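Side-chain contact in Pro-metalloprotease PrtV (Vibrio cholerae, PDB 4L9D), which is a secreted metalloprotease thought to be cytotoxic, to affect the stability of fibronectin and fibrinogen and to cleave plasminogen, represented here by its first PKD domain: residues A[23-28]-A[37-42]. Residues are numbered along the deposited sequence; the frame is centred on the assembly and turned at random.
Sequences SQNTSS and YLWDFG
Asn25 reaches Tyr37 because its CG is set anti to the backbone N (chi1 -162°), while the phenol ring, with CG anti to the carbonyl carbon (chi1 -54°), extends to meet it. The amide nitrogen does the touching: ND2 of Asn25 lies 3.3 Å from CE1 and 3.4 Å from CD1 of Tyr37, coming in obliquely, and the amide and ring planes are turned 67° apart. Two residues back from Asn25 and two on from Tyr37, the far end of the Trp39 indole comes up to Ser23, whose CB is 3.7 Å from CH2 of Trp39. OG of Ser23 sits almost as near, 3.9 Å from CZ2 of Trp39, but its hydrogen bond goes to Pro52 O. The joined strands, 20-25 and 34-40, belong to the two facing sheets of the PKD β-sandwich. Their short segments run roughly antiparallel, with axes 11.8 Å apart, so side chains alone bridge the gap. Within 23-28, OD1 of Asn25 accepts from N of Ser27 at 3.1 Å, in the carbonyl plane, closing an Asx turn where the strand ends. On the other side of the amide, ND2 donates to Ala50 O, the same carbonyl that receives NE1 of Trp39, and Leu66 of strand 60-70 packs against both residues. No hydrogen bond links the two segments directly; van der Waals contact joins them, and the shared Ala50 carbonyl ties Asn25 and Trp39 together indirectly. With both ends of its amide engaged, Asn25 has its flip state defined and presents NH2, rather than the carbonyl oxygen, to the tyrosine ring.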
# COMPACT_ATOMS: atom_id res chain seq x y z
N SER A 23 -0.63 -3.80 7.12
CA SER A 23 0.29 -3.95 5.99
C SER A 23 1.68 -4.35 6.44
O SER A 23 2.15 -4.03 7.53
CB SER A 23 0.32 -2.69 5.16
OG SER A 23 0.87 -1.59 5.89
N GLN A 24 2.34 -5.03 5.51
CA GLN A 24 3.76 -5.26 5.57
C GLN A 24 4.38 -4.76 4.27
O GLN A 24 3.92 -5.13 3.19
CB GLN A 24 4.09 -6.75 5.77
CG GLN A 24 5.56 -6.97 5.91
CD GLN A 24 6.00 -8.44 5.82
OE1 GLN A 24 6.93 -8.79 6.45
NE2 GLN A 24 5.41 -9.21 4.93
N ASN A 25 5.33 -3.86 4.38
CA ASN A 25 5.99 -3.29 3.18
C ASN A 25 7.15 -4.16 2.78
O ASN A 25 8.07 -4.32 3.58
CB ASN A 25 6.41 -1.88 3.48
CG ASN A 25 6.68 -1.10 2.22
OD1 ASN A 25 7.30 -1.63 1.29
ND2 ASN A 25 6.25 0.14 2.21
N THR A 26 7.13 -4.71 1.60
CA THR A 26 8.14 -5.64 1.10
C THR A 26 8.80 -5.11 -0.16
O THR A 26 9.30 -5.88 -0.99
CB THR A 26 7.54 -7.06 0.93
OG1 THR A 26 6.57 -7.00 -0.10
CG2 THR A 26 6.97 -7.59 2.24
N SER A 27 8.87 -3.79 -0.28
CA SER A 27 9.46 -3.12 -1.42
C SER A 27 10.96 -3.20 -1.40
O SER A 27 11.56 -3.50 -0.33
CB SER A 27 8.99 -1.63 -1.41
OG SER A 27 7.60 -1.49 -1.48
N SER A 28 11.62 -2.90 -2.50
CA SER A 28 13.02 -2.97 -2.62
C SER A 28 13.54 -2.02 -3.70
O SER A 28 12.78 -1.47 -4.49
CB SER A 28 13.48 -4.39 -2.83
OG SER A 28 12.96 -4.86 -4.05
N TYR A 37 6.70 6.98 0.48
CA TYR A 37 5.59 6.10 0.21
C TYR A 37 4.31 6.93 0.05
O TYR A 37 4.07 7.86 0.83
CB TYR A 37 5.36 5.16 1.40
CG TYR A 37 6.57 4.39 1.80
CD1 TYR A 37 7.02 3.31 1.10
CD2 TYR A 37 7.41 4.85 2.84
CE1 TYR A 37 8.16 2.64 1.39
CE2 TYR A 37 8.55 4.19 3.18
CZ TYR A 37 8.92 3.06 2.46
OH TYR A 37 10.11 2.38 2.77
N LEU A 38 3.48 6.54 -0.93
CA LEU A 38 2.11 7.05 -1.01
C LEU A 38 1.21 5.82 -1.12
O LEU A 38 1.17 5.14 -2.18
CB LEU A 38 1.91 8.04 -2.16
CG LEU A 38 0.62 8.82 -2.24
CD1 LEU A 38 -0.54 8.00 -2.71
CD2 LEU A 38 0.32 9.59 -0.94
N TRP A 39 0.51 5.52 -0.07
CA TRP A 39 -0.52 4.48 -0.05
C TRP A 39 -1.85 5.13 -0.37
O TRP A 39 -2.16 6.26 0.05
CB TRP A 39 -0.66 3.88 1.39
CG TRP A 39 0.44 3.02 1.83
CD1 TRP A 39 1.61 3.42 2.44
CD2 TRP A 39 0.51 1.60 1.72
NE1 TRP A 39 2.39 2.33 2.74
CE2 TRP A 39 1.74 1.19 2.31
CE3 TRP A 39 -0.33 0.63 1.21
CZ2 TRP A 39 2.08 -0.17 2.44
CZ3 TRP A 39 0.03 -0.69 1.31
CH2 TRP A 39 1.23 -1.09 1.91
N ASP A 40 -2.67 4.35 -1.07
CA ASP A 40 -3.96 4.81 -1.60
C ASP A 40 -4.89 3.63 -1.38
O ASP A 40 -4.75 2.58 -2.00
CB ASP A 40 -3.71 5.20 -3.04
CG ASP A 40 -4.89 5.35 -3.94
OD1 ASP A 40 -6.04 5.06 -3.55
OD2 ASP A 40 -4.65 5.76 -5.13
N PHE A 41 -5.85 3.76 -0.45
CA PHE A 41 -6.60 2.63 0.01
C PHE A 41 -7.83 2.28 -0.83
O PHE A 41 -8.57 1.36 -0.50
CB PHE A 41 -6.96 2.82 1.49
CG PHE A 41 -5.74 3.08 2.40
CD1 PHE A 41 -4.59 2.38 2.28
CD2 PHE A 41 -5.85 4.05 3.38
CE1 PHE A 41 -3.52 2.61 3.14
CE2 PHE A 41 -4.76 4.32 4.22
CZ PHE A 41 -3.63 3.56 4.11
N GLY A 42 -8.05 3.01 -1.91
CA GLY A 42 -9.15 2.68 -2.82
C GLY A 42 -10.49 3.16 -2.33
O GLY A 42 -11.53 2.66 -2.78